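Local coordinates for cadherin-23 (Mus musculus, PDB 5UZ8), which binds calcium ions at the junctions between its extracellular cadherin repeats and probably serves cell adhesion and mechanotransduction in hearing, at residues T16-E21 / Y103-D108; G26-A31 / A65-A70; I243-T248 / G277-Q282; Y260-P265 / L293-T298. One frame throughout, in Å; residues are numbered along the deposited sequence. Where two conformers were deposited one is given.

How the contacts relate
The four contacts fall into two pairs at opposite ends of a long, thin chain of cadherin domains. Contacts 1 and 2 share one domain, their centres 13 Å apart: L29 of contact 2 packs on V19 and L104 of contact 1, joining the two sheets of that domain. Contacts 3 and 4 do the same in the third domain, with centres 10 Å apart; there the backbone N of A247 lies 3.0 Å from Y260 OH, a probable hydrogen bond. Between contacts 1 and 3 the centres are 86 Å apart. Contact 1 alone supplies calcium ligands, through E21 and D108, whereas A297 in contact 4 has its side chain about 10 Å from a calcium ion.

Contact 1 of 4, residues T16-E21 / Y103-D108; sequences TERVLE and YLEIVD. With CA (calcium ion), chain J; CA (calcium ion), chain K.
E17 to E21 and Y103 to V107 are paired as parallel strands through backbone hydrogen bonds: E105 N gives to E17 O, V19 N to E105 O, V107 N to V19 O and E21 N to V107 O, the last lying in the carbonyl plane. At the upstream end the bond from E17 N to Y103 O is weak, but the T16 hydroxyl also donates to that carbonyl, with OG1 2.6 Å from Y103 O. T16 OG1 sits opposite its own backbone N (chi1 -170°), which brings it to the neighbouring strand, and a water bridges it to E105 OE1.

R18 and E105 run side by side, their guanidinium and carboxylate planes 83° apart, and the salt bridge is long, with R18 NH1 3.9 Å from E105 OE2. One guanidinium face is covered by V107 CG2, 3.7 Å above its plane. L20 CD2 rests on V107 CG1 at 3.8 Å. On the other sheet face, V19 CB meets I106 CD1 at 4.0 Å.

Beyond the strands, E21 OE1 and D108 OD1 approach one calcium ion to 2.3 and 2.2 Å; E21 OE2 binds a second and accepts a bond from Y76 N, while D108 OD2 is held by S145 N. By bridging two ions, E21 couples the end of the sheet to the calcium cluster between successive cadherin domains, where the metal ions probably offset the repulsion of the crowded carboxylates.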
loop_
_atom_site.group_PDB
_atom_site.type_symbol
_atom_site.label_atom_id
_atom_site.label_comp_id
_atom_site.label_asym_id
_atom_site.label_seq_id
_atom_site.Cartn_x
_atom_site.Cartn_y
_atom_site.Cartn_z
ATOM N N THR A 16 -40.842 7.112 -16.668
ATOM C CA THR A 16 -39.526 6.857 -16.129
ATOM C C THR A 16 -38.724 8.157 -16.016
ATOM O O THR A 16 -38.947 9.118 -16.763
ATOM C CB THR A 16 -38.785 5.790 -16.944
ATOM O OG1 THR A 16 -37.587 5.391 -16.251
ATOM C CG2 THR A 16 -38.416 6.325 -18.360
ATOM N N GLU A 17 -37.796 8.173 -15.058
ATOM C CA GLU A 17 -36.909 9.301 -14.867
ATOM C C GLU A 17 -35.653 8.753 -14.171
ATOM O O GLU A 17 -35.733 7.795 -13.387
ATOM C CB GLU A 17 -37.645 10.324 -13.991
ATOM C CG GLU A 17 -37.389 11.781 -14.204
ATOM C CD GLU A 17 -37.722 12.311 -15.588
ATOM O OE1 GLU A 17 -38.910 12.485 -15.963
ATOM O OE2 GLU A 17 -36.762 12.619 -16.286
ATOM N N ARG A 18 -34.512 9.352 -14.477
ATOM C CA ARG A 18 -33.283 9.116 -13.731
ATOM C C ARG A 18 -33.230 9.960 -12.465
ATOM O O ARG A 18 -33.673 11.122 -12.459
ATOM C CB ARG A 18 -32.080 9.420 -14.610
ATOM C CG ARG A 18 -31.917 8.434 -15.739
ATOM C CD ARG A 18 -31.151 9.035 -16.908
ATOM N NE ARG A 18 -29.750 9.294 -16.583
ATOM C CZ ARG A 18 -28.786 8.368 -16.505
ATOM N NH1 ARG A 18 -29.051 7.070 -16.687
ATOM N NH2 ARG A 18 -27.532 8.741 -16.222
ATOM N N VAL A 19 -32.669 9.391 -11.398
ATOM C CA VAL A 19 -32.523 10.086 -10.134
ATOM C C VAL A 19 -31.112 9.813 -9.630
ATOM O O VAL A 19 -30.713 8.655 -9.506
ATOM C CB VAL A 19 -33.524 9.561 -9.100
ATOM C CG1 VAL A 19 -33.286 10.159 -7.726
ATOM C CG2 VAL A 19 -34.954 9.837 -9.574
ATOM N N LEU A 20 -30.387 10.862 -9.297
ATOM C CA LEU A 20 -29.052 10.669 -8.688
ATOM C C LEU A 20 -29.205 10.145 -7.288
ATOM O O LEU A 20 -29.966 10.706 -6.480
ATOM C CB LEU A 20 -28.270 11.971 -8.623
ATOM C CG LEU A 20 -27.970 12.672 -9.938
ATOM C CD1 LEU A 20 -27.388 14.052 -9.662
ATOM C CD2 LEU A 20 -26.997 11.848 -10.768
ATOM N N GLU A 21 -28.480 9.085 -6.959
ATOM C CA GLU A 21 -28.426 8.677 -5.561
ATOM C C GLU A 21 -28.009 9.859 -4.685
ATOM O O GLU A 21 -27.277 10.739 -5.122
ATOM C CB GLU A 21 -27.507 7.483 -5.347
ATOM C CG GLU A 21 -26.044 7.774 -5.578
ATOM C CD GLU A 21 -25.130 6.683 -5.058
ATOM O OE1 GLU A 21 -24.075 6.432 -5.705
ATOM O OE2 GLU A 21 -25.455 6.103 -4.004
ATOM N N TYR A 103 -41.084 4.023 -13.055
ATOM C CA TYR A 103 -39.785 3.364 -12.868
ATOM C C TYR A 103 -38.708 4.463 -12.747
ATOM O O TYR A 103 -38.343 5.085 -13.752
ATOM C CB TYR A 103 -39.461 2.426 -14.030
ATOM C CG TYR A 103 -40.516 1.370 -14.343
ATOM C CD1 TYR A 103 -40.676 0.247 -13.542
ATOM C CD2 TYR A 103 -41.333 1.485 -15.459
ATOM C CE1 TYR A 103 -41.629 -0.727 -13.827
ATOM C CE2 TYR A 103 -42.304 0.538 -15.739
ATOM C CZ TYR A 103 -42.448 -0.562 -14.933
ATOM O OH TYR A 103 -43.382 -1.515 -15.265
ATOM N N LEU A 104 -38.208 4.687 -11.531
ATOM C CA LEU A 104 -37.140 5.648 -11.336
ATOM C C LEU A 104 -35.798 4.934 -11.337
ATOM O O LEU A 104 -35.549 4.038 -10.516
ATOM C CB LEU A 104 -37.323 6.462 -10.045
ATOM C CG LEU A 104 -38.624 7.222 -9.904
ATOM C CD1 LEU A 104 -38.652 7.907 -8.532
ATOM C CD2 LEU A 104 -38.824 8.210 -11.033
ATOM N N GLU A 105 -34.949 5.335 -12.271
ATOM C CA GLU A 105 -33.658 4.700 -12.523
ATOM C C GLU A 105 -32.616 5.406 -11.666
ATOM O O GLU A 105 -32.304 6.569 -11.893
ATOM C CB GLU A 105 -33.312 4.844 -14.002
ATOM C CG GLU A 105 -31.992 4.227 -14.465
ATOM C CD GLU A 105 -31.842 4.280 -15.981
ATOM O OE1 GLU A 105 -32.633 4.958 -16.663
ATOM O OE2 GLU A 105 -30.949 3.624 -16.506
ATOM N N ILE A 106 -32.113 4.719 -10.654
ATOM C CA ILE A 106 -31.140 5.345 -9.760
ATOM C C ILE A 106 -29.771 5.396 -10.455
ATOM O O ILE A 106 -29.342 4.425 -11.083
ATOM C CB ILE A 106 -31.090 4.640 -8.387
ATOM C CG1 ILE A 106 -32.486 4.521 -7.767
ATOM C CG2 ILE A 106 -30.191 5.391 -7.427
ATOM C CD1 ILE A 106 -33.261 5.824 -7.785
ATOM N N VAL A 107 -29.086 6.532 -10.328
ATOM C CA VAL A 107 -27.809 6.770 -11.006
ATOM C C VAL A 107 -26.714 6.789 -9.953
ATOM O O VAL A 107 -26.819 7.501 -8.945
ATOM C CB VAL A 107 -27.833 8.112 -11.722
ATOM C CG1 VAL A 107 -26.491 8.419 -12.375
ATOM C CG2 VAL A 107 -28.946 8.110 -12.760
ATOM N N ASP A 108 -25.683 5.987 -10.184
ATOM C CA ASP A 108 -24.528 5.910 -9.293
ATOM C C ASP A 108 -23.767 7.232 -9.328
ATOM O O ASP A 108 -23.500 7.787 -10.412
ATOM C CB ASP A 108 -23.625 4.772 -9.800
ATOM C CG ASP A 108 -22.389 4.519 -8.949
ATOM O OD1 ASP A 108 -22.444 4.633 -7.694
ATOM O OD2 ASP A 108 -21.362 4.109 -9.563
HETATM CA CA CA J . -22.104 5.175 -5.551
HETATM CA CA CA K . -23.994 5.494 -2.187
HETATM O O HOH W 1 -35.135 6.426 -16.710
HETATM O O HOH W 2 -22.456 4.752 -0.561
HETATM O O HOH W 3 -25.150 6.549 -0.296
#

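Contact 2 of 4, residues G26-A31 / A65-A70; sequences GTTLIA and AGKVIA
L29 and I30 both turn their backbone N-H groups to the carbonyl of V68, making a classic beta bulge. The L29 bond is short, with N 2.7 Å from V68 O, and that from I30 N is weak at 3.4 Å. V68 N stands nearly on the line of the I30 carbonyl (C=O...N 175°). Before the bulge, A70 N bonds to T27 O, and G26 N lies 2.8 Å from A70 O in a nearly straight bond. The side chains of I30 and V68 lie alongside each other. I30 has CG1 anti to the backbone N (chi1 -169°), which leaves CG2 between N and the carbonyl carbon, from where it meets V68 CB at 3.8 Å. The L29 side chain reaches back toward the start of its strand: its CG is 3.7 Å from A70 N and its CD2 touches A70 CB. On the opposite sheet face the T28 side chain crosses K67 at about a right angle, OG1 3.7 Å from K67 CD.

Farther out, K67 NZ forms a salt bridge with E61 OE2 and T27 OG1 is hydrogen-bonded to T24 O. Strand 66-70 runs between strands 28-35 and 58-60 in an antiparallel sheet; V68 packs on V58 and L60, while L29 and I30 cross the sandwich to strands 15-20 and 97-107.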
loop_
_atom_site.group_PDB
_atom_site.type_symbol
_atom_site.label_atom_id
_atom_site.label_comp_id
_atom_site.label_asym_id
_atom_site.label_seq_id
_atom_site.Cartn_x
_atom_site.Cartn_y
_atom_site.Cartn_z
ATOM N N GLY A 26 -37.302 15.951 -0.195
ATOM C CA GLY A 26 -37.987 17.104 -0.793
ATOM C C GLY A 26 -37.653 17.379 -2.249
ATOM O O GLY A 26 -38.354 18.140 -2.883
ATOM N N THR A 27 -36.594 16.775 -2.768
ATOM C CA THR A 27 -36.174 16.927 -4.152
ATOM C C THR A 27 -37.228 16.322 -5.070
ATOM O O THR A 27 -37.734 15.219 -4.796
ATOM C CB THR A 27 -34.836 16.229 -4.408
ATOM O OG1 THR A 27 -33.830 16.850 -3.613
ATOM C CG2 THR A 27 -34.396 16.306 -5.907
ATOM N N THR A 28 -37.573 17.057 -6.127
ATOM C CA THR A 28 -38.543 16.570 -7.090
ATOM C C THR A 28 -37.900 15.461 -7.906
ATOM O O THR A 28 -36.819 15.643 -8.488
ATOM C CB THR A 28 -39.037 17.683 -8.025
ATOM O OG1 THR A 28 -39.762 18.658 -7.265
ATOM C CG2 THR A 28 -39.935 17.130 -9.116
ATOM N N LEU A 29 -38.544 14.307 -7.914
ATOM C CA LEU A 29 -38.021 13.153 -8.621
ATOM C C LEU A 29 -38.691 12.973 -9.983
ATOM O O LEU A 29 -38.033 12.598 -10.941
ATOM C CB LEU A 29 -38.207 11.915 -7.799
ATOM C CG LEU A 29 -37.596 11.947 -6.403
ATOM C CD1 LEU A 29 -37.840 10.591 -5.758
ATOM C CD2 LEU A 29 -36.126 12.292 -6.437
ATOM N N ILE A 30 -39.993 13.201 -10.045
ATOM C CA ILE A 30 -40.746 13.109 -11.289
ATOM C C ILE A 30 -42.043 13.831 -11.070
ATOM O O ILE A 30 -42.519 13.908 -9.955
ATOM C CB ILE A 30 -40.983 11.640 -11.707
ATOM C CG1 ILE A 30 -41.539 11.548 -13.137
ATOM C CG2 ILE A 30 -41.854 10.863 -10.695
ATOM C CD1 ILE A 30 -41.501 10.113 -13.653
ATOM N N ALA A 31 -42.606 14.390 -12.135
ATOM C CA ALA A 31 -43.932 14.967 -12.061
ATOM C C ALA A 31 -44.788 14.395 -13.151
ATOM O O ALA A 31 -44.398 14.441 -14.316
ATOM C CB ALA A 31 -43.861 16.466 -12.197
ATOM N N ALA A 65 -51.831 17.041 -6.869
ATOM C CA ALA A 65 -50.970 17.030 -8.046
ATOM C C ALA A 65 -50.103 15.787 -8.099
ATOM O O ALA A 65 -49.993 15.059 -7.109
ATOM C CB ALA A 65 -50.092 18.270 -8.052
ATOM N N GLY A 66 -49.454 15.561 -9.246
ATOM C CA GLY A 66 -48.629 14.378 -9.434
ATOM C C GLY A 66 -47.139 14.645 -9.268
ATOM O O GLY A 66 -46.307 13.958 -9.879
ATOM N N LYS A 67 -46.776 15.584 -8.402
ATOM C CA LYS A 67 -45.370 15.840 -8.146
ATOM C C LYS A 67 -44.833 14.878 -7.090
ATOM O O LYS A 67 -45.296 14.904 -5.956
ATOM C CB LYS A 67 -45.145 17.280 -7.696
ATOM C CG LYS A 67 -43.657 17.585 -7.585
ATOM C CD LYS A 67 -43.389 18.867 -6.813
ATOM C CE LYS A 67 -43.828 20.098 -7.561
ATOM N NZ LYS A 67 -43.799 21.218 -6.572
ATOM N N VAL A 68 -43.844 14.066 -7.447
ATOM C CA VAL A 68 -43.283 13.061 -6.556
ATOM C C VAL A 68 -41.918 13.564 -6.113
ATOM O O VAL A 68 -41.076 13.921 -6.954
ATOM C CB VAL A 68 -43.138 11.700 -7.256
ATOM C CG1 VAL A 68 -42.486 10.683 -6.327
ATOM C CG2 VAL A 68 -44.509 11.212 -7.739
ATOM N N ILE A 69 -41.735 13.592 -4.798
ATOM C CA ILE A 69 -40.508 14.070 -4.172
ATOM C C ILE A 69 -39.843 12.962 -3.353
ATOM O O ILE A 69 -40.474 11.970 -2.972
ATOM C CB ILE A 69 -40.763 15.305 -3.284
ATOM C CG1 ILE A 69 -41.623 14.941 -2.048
ATOM C CG2 ILE A 69 -41.416 16.410 -4.101
ATOM C CD1 ILE A 69 -41.983 16.095 -1.124
ATOM N N ALA A 70 -38.557 13.154 -3.093
ATOM C CA ALA A 70 -37.797 12.262 -2.238
ATOM C C ALA A 70 -38.270 12.302 -0.769
ATOM O O ALA A 70 -38.487 13.373 -0.192
ATOM C CB ALA A 70 -36.300 12.584 -2.341
#

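Contact 3 of 4, residues I243-T248 / G277-Q282; sequences ITMLAT and GLVTTQ
V279 N donates to I243 O at 2.8 Å, the shortest polar bond between the two segments, with an N-H...O angle of 165°; the donor stands almost straight off the end of the carbonyl. A second bond ties M245 N to G277 O at 2.9 Å. Its N-H points squarely at the oxygen, yet the nitrogen sits above the carbonyl plane, 43° out of it, and so not on a lone pair. T244 CA brings its hydrogen to the same oxygen, so two successive residues close on the G277 carbonyl.

The side chains divide between two faces. I243 and V279 lie side by side and point the same way, I243 CG2 meeting V279 CB at 4.0 Å. V279 CG2 also touches M245 CG, 3.9 Å away. M245, with CG opposite its carbonyl carbon (chi1 -61°), then folds at its next two torsions, and its side chain packs on V295 of the other sheet. On the reverse face, T244 OG1 faces the L278 methyl CD1 at 3.6 Å, and that methyl also lies near I243 O.

G277, at positive phi and without a CB, lets its CA come up to M245 O, 3.6 Å away, in a C-H...O contact. Antiparallel strands 241-244 and 278-281, the latter continuing the sheet to strand 270-272, form one side of the Greek-key beta sandwich characteristic of cadherin repeats.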
loop_
_atom_site.group_PDB
_atom_site.type_symbol
_atom_site.label_atom_id
_atom_site.label_comp_id
_atom_site.label_asym_id
_atom_site.label_seq_id
_atom_site.Cartn_x
_atom_site.Cartn_y
_atom_site.Cartn_z
ATOM N N ILE A 243 50.840 -5.107 19.490
ATOM C CA ILE A 243 49.932 -4.196 18.816
ATOM C C ILE A 243 48.550 -4.829 18.896
ATOM O O ILE A 243 48.454 -6.064 19.029
ATOM C CB ILE A 243 50.332 -4.024 17.324
ATOM C CG1 ILE A 243 49.541 -2.888 16.677
ATOM C CG2 ILE A 243 50.224 -5.332 16.533
ATOM C CD1 ILE A 243 50.139 -2.485 15.333
ATOM N N THR A 244 47.510 -3.998 18.855
ATOM C CA THR A 244 46.136 -4.495 18.687
ATOM C C THR A 244 45.629 -4.214 17.281
ATOM O O THR A 244 45.617 -3.056 16.814
ATOM C CB THR A 244 45.200 -3.867 19.724
ATOM O OG1 THR A 244 45.626 -4.258 21.027
ATOM C CG2 THR A 244 43.748 -4.308 19.509
ATOM N N MET A 245 45.221 -5.288 16.614
ATOM C CA MET A 245 44.785 -5.233 15.230
ATOM C C MET A 245 43.268 -5.113 15.236
ATOM O O MET A 245 42.588 -5.722 16.083
ATOM C CB MET A 245 45.208 -6.492 14.482
ATOM C CG MET A 245 46.718 -6.711 14.420
ATOM S SD MET A 245 47.654 -5.327 13.756
ATOM C CE MET A 245 47.039 -5.253 12.077
ATOM N N LEU A 246 42.742 -4.332 14.297
ATOM C CA LEU A 246 41.298 -4.085 14.232
ATOM C C LEU A 246 40.838 -4.038 12.777
ATOM O O LEU A 246 41.295 -3.224 11.982
ATOM C CB LEU A 246 40.939 -2.779 14.964
ATOM C CG LEU A 246 39.456 -2.381 14.938
ATOM C CD1 LEU A 246 38.605 -3.329 15.795
ATOM C CD2 LEU A 246 39.256 -0.948 15.389
ATOM N N ALA A 247 39.951 -4.953 12.424
ATOM C CA ALA A 247 39.290 -4.940 11.130
ATOM C C ALA A 247 37.822 -4.543 11.306
ATOM O O ALA A 247 37.295 -4.595 12.426
ATOM C CB ALA A 247 39.395 -6.301 10.482
ATOM N N THR A 248 37.207 -4.115 10.203
ATOM C CA THR A 248 35.786 -3.778 10.151
ATOM C C THR A 248 35.076 -4.647 9.126
ATOM O O THR A 248 35.687 -5.152 8.180
ATOM C CB THR A 248 35.540 -2.302 9.787
ATOM O OG1 THR A 248 36.127 -2.007 8.511
ATOM C CG2 THR A 248 36.130 -1.384 10.851
ATOM N N GLY A 277 42.011 -9.204 19.014
ATOM C CA GLY A 277 42.984 -8.685 18.060
ATOM C C GLY A 277 44.326 -8.331 18.672
ATOM O O GLY A 277 45.198 -7.822 17.981
ATOM N N LEU A 278 44.526 -8.622 19.950
ATOM C CA LEU A 278 45.811 -8.300 20.575
ATOM C C LEU A 278 46.870 -9.298 20.122
ATOM O O LEU A 278 46.714 -10.511 20.325
ATOM C CB LEU A 278 45.706 -8.339 22.097
ATOM C CG LEU A 278 47.020 -8.126 22.879
ATOM C CD1 LEU A 278 47.661 -6.793 22.520
ATOM C CD2 LEU A 278 46.769 -8.166 24.382
ATOM N N VAL A 279 47.948 -8.770 19.550
ATOM C CA VAL A 279 49.120 -9.569 19.180
ATOM C C VAL A 279 50.138 -9.527 20.337
ATOM O O VAL A 279 50.482 -8.432 20.816
ATOM C CB VAL A 279 49.772 -9.031 17.893
ATOM C CG1 VAL A 279 51.036 -9.813 17.533
ATOM C CG2 VAL A 279 48.777 -9.066 16.720
ATOM N N THR A 280 50.607 -10.711 20.748
ATOM C CA THR A 280 51.661 -10.873 21.733
ATOM C C THR A 280 52.791 -11.730 21.202
ATOM O O THR A 280 52.618 -12.463 20.218
ATOM C CB THR A 280 51.126 -11.536 23.010
ATOM O OG1 THR A 280 50.405 -12.715 22.638
ATOM C CG2 THR A 280 50.218 -10.570 23.770
ATOM N N THR A 281 53.952 -11.630 21.854
ATOM C CA THR A 281 55.102 -12.465 21.503
ATOM C C THR A 281 54.883 -13.843 22.124
ATOM O O THR A 281 54.195 -13.945 23.141
ATOM C CB THR A 281 56.417 -11.887 22.044
ATOM O OG1 THR A 281 56.337 -11.760 23.485
ATOM C CG2 THR A 281 56.696 -10.509 21.397
ATOM N N GLN A 282 55.435 -14.887 21.491
ATOM C CA GLN A 282 55.432 -16.253 22.077
ATOM C C GLN A 282 56.788 -16.570 22.731
ATOM O O GLN A 282 56.942 -17.610 23.384
ATOM C CB GLN A 282 55.104 -17.333 21.020
ATOM C CG GLN A 282 53.648 -17.430 20.565
ATOM C CD GLN A 282 53.331 -18.742 19.825
ATOM O OE1 GLN A 282 53.696 -19.830 20.281
ATOM N NE2 GLN A 282 52.630 -18.642 18.688
#

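Contact 4 of 4, residues Y260-P265 / L293-T298; sequences YSLEGP and LTVVAT
L262 and V295 stand side by side on one face of the sheet, both pointing the same way, with L262 CD2 3.9 Å from V295 CG2. Farther along that face the Y260 ring approaches the A297 methyl obliquely, CE1 at 4.0 Å from A297 CB, and its OH is probably hydrogen-bonded to A247 N. On the other face E263 crosses V296 at a slant: the glutamate chain, extended beyond CG (chi2 177°), sets its carboxylate against one methyl of V296, with CD 3.7 Å from V296 CG2. E263 CB also meets T294 CB.

Strands 259-263 and 290-298 are antiparallel neighbours in a mixed sheet of the cadherin domain, with 259-263 outermost within this chain and 290-298 flanked on its other side by strand 306-316. V295 and A297 turn inward to F223, while T294 and V296 pack on T308.

Between the side chains, S261 and V296 exchange paired backbone bonds, S261 N to V296 O at 2.9 Å and V296 N to S261 O at 2.8 Å. E263 N gives to T294 O, and the return bond from T294 N to E263 O is longer, 3.2 Å. S261 OG, tucked between its backbone N and carbonyl carbon (chi1 57°), lies 3.4 Å from V296 CB and shares a water with T298 OG1.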
loop_
_atom_site.group_PDB
_atom_site.type_symbol
_atom_site.label_atom_id
_atom_site.label_comp_id
_atom_site.label_asym_id
_atom_site.label_seq_id
_atom_site.Cartn_x
_atom_site.Cartn_y
_atom_site.Cartn_z
ATOM N N TYR A 260 40.397 -13.176 14.543
ATOM C CA TYR A 260 41.754 -12.883 14.031
ATOM C C TYR A 260 42.671 -14.093 14.094
ATOM O O TYR A 260 42.603 -14.902 15.016
ATOM C CB TYR A 260 42.389 -11.765 14.845
ATOM C CG TYR A 260 41.599 -10.502 14.767
ATOM C CD1 TYR A 260 41.776 -9.612 13.713
ATOM C CD2 TYR A 260 40.627 -10.208 15.716
ATOM C CE1 TYR A 260 41.024 -8.444 13.642
ATOM C CE2 TYR A 260 39.856 -9.054 15.630
ATOM C CZ TYR A 260 40.062 -8.178 14.586
ATOM O OH TYR A 260 39.294 -7.019 14.486
ATOM N N SER A 261 43.551 -14.205 13.112
ATOM C CA SER A 261 44.562 -15.229 13.100
ATOM C C SER A 261 45.806 -14.634 12.447
ATOM O O SER A 261 45.744 -13.536 11.850
ATOM C CB SER A 261 44.070 -16.463 12.346
ATOM O OG SER A 261 43.691 -16.125 11.018
ATOM N N LEU A 262 46.923 -15.324 12.622
ATOM C CA LEU A 262 48.179 -15.002 11.946
ATOM C C LEU A 262 48.567 -16.084 10.946
ATOM O O LEU A 262 48.307 -17.280 11.166
ATOM C CB LEU A 262 49.318 -14.902 12.949
ATOM C CG LEU A 262 49.105 -13.884 14.050
ATOM C CD1 LEU A 262 50.281 -13.871 15.021
ATOM C CD2 LEU A 262 48.862 -12.500 13.462
ATOM N N GLU A 263 49.253 -15.650 9.895
ATOM C CA GLU A 263 49.756 -16.532 8.828
ATOM C C GLU A 263 51.169 -16.152 8.442
ATOM O O GLU A 263 51.657 -15.050 8.757
ATOM C CB GLU A 263 48.842 -16.449 7.589
ATOM C CG GLU A 263 47.633 -17.341 7.646
ATOM C CD GLU A 263 46.727 -17.178 6.428
ATOM O OE1 GLU A 263 47.135 -16.532 5.436
ATOM O OE2 GLU A 263 45.602 -17.684 6.475
ATOM N N GLY A 264 51.863 -17.108 7.829
ATOM C CA GLY A 264 53.173 -16.860 7.230
ATOM C C GLY A 264 54.354 -17.050 8.160
ATOM O O GLY A 264 54.164 -17.438 9.306
ATOM N N PRO A 265 55.581 -16.740 7.683
ATOM C CA PRO A 265 56.867 -17.115 8.286
ATOM C C PRO A 265 57.153 -16.661 9.719
ATOM O O PRO A 265 58.114 -17.130 10.329
ATOM C CB PRO A 265 57.899 -16.506 7.323
ATOM C CG PRO A 265 57.141 -15.466 6.576
ATOM C CD PRO A 265 55.814 -16.100 6.377
ATOM N N LEU A 293 54.480 -10.327 9.157
ATOM C CA LEU A 293 53.387 -11.240 9.490
ATOM C C LEU A 293 52.186 -10.898 8.639
ATOM O O LEU A 293 52.039 -9.734 8.183
ATOM C CB LEU A 293 52.992 -11.093 10.946
ATOM C CG LEU A 293 54.123 -11.260 11.964
ATOM C CD1 LEU A 293 53.666 -10.984 13.401
ATOM C CD2 LEU A 293 54.688 -12.644 11.830
ATOM N N THR A 294 51.359 -11.902 8.388
ATOM C CA THR A 294 50.085 -11.677 7.739
ATOM C C THR A 294 49.000 -11.838 8.779
ATOM O O THR A 294 48.926 -12.893 9.430
ATOM C CB THR A 294 49.866 -12.682 6.604
ATOM O OG1 THR A 294 50.850 -12.452 5.604
ATOM C CG2 THR A 294 48.514 -12.454 5.984
ATOM N N VAL A 295 48.212 -10.788 8.982
ATOM C CA VAL A 295 47.125 -10.798 9.977
ATOM C C VAL A 295 45.846 -10.997 9.182
ATOM O O VAL A 295 45.620 -10.300 8.186
ATOM C CB VAL A 295 47.063 -9.481 10.758
ATOM C CG1 VAL A 295 45.984 -9.512 11.830
ATOM C CG2 VAL A 295 48.408 -9.188 11.410
ATOM N N VAL A 296 45.024 -11.943 9.608
ATOM C CA VAL A 296 43.802 -12.292 8.898
ATOM C C VAL A 296 42.628 -12.019 9.826
ATOM O O VAL A 296 42.691 -12.383 10.995
ATOM C CB VAL A 296 43.786 -13.786 8.557
ATOM C CG1 VAL A 296 42.572 -14.166 7.712
ATOM C CG2 VAL A 296 45.075 -14.204 7.888
ATOM N N ALA A 297 41.566 -11.394 9.294
ATOM C CA ALA A 297 40.293 -11.242 9.999
ATOM C C ALA A 297 39.272 -12.024 9.196
ATOM O O ALA A 297 39.206 -11.851 7.994
ATOM C CB ALA A 297 39.876 -9.777 10.083
ATOM N N THR A 298 38.538 -12.917 9.848
ATOM C CA THR A 298 37.556 -13.765 9.167
ATOM C C THR A 298 36.196 -13.533 9.826
ATOM O O THR A 298 36.093 -13.555 11.060
ATOM C CB THR A 298 37.961 -15.246 9.302
ATOM O OG1 THR A 298 39.276 -15.433 8.761
ATOM C CG2 THR A 298 37.012 -16.169 8.607
HETATM O O HOH W 4 41.072 -15.226 10.908
HETATM O O HOH W 5 53.705 -13.533 6.994
#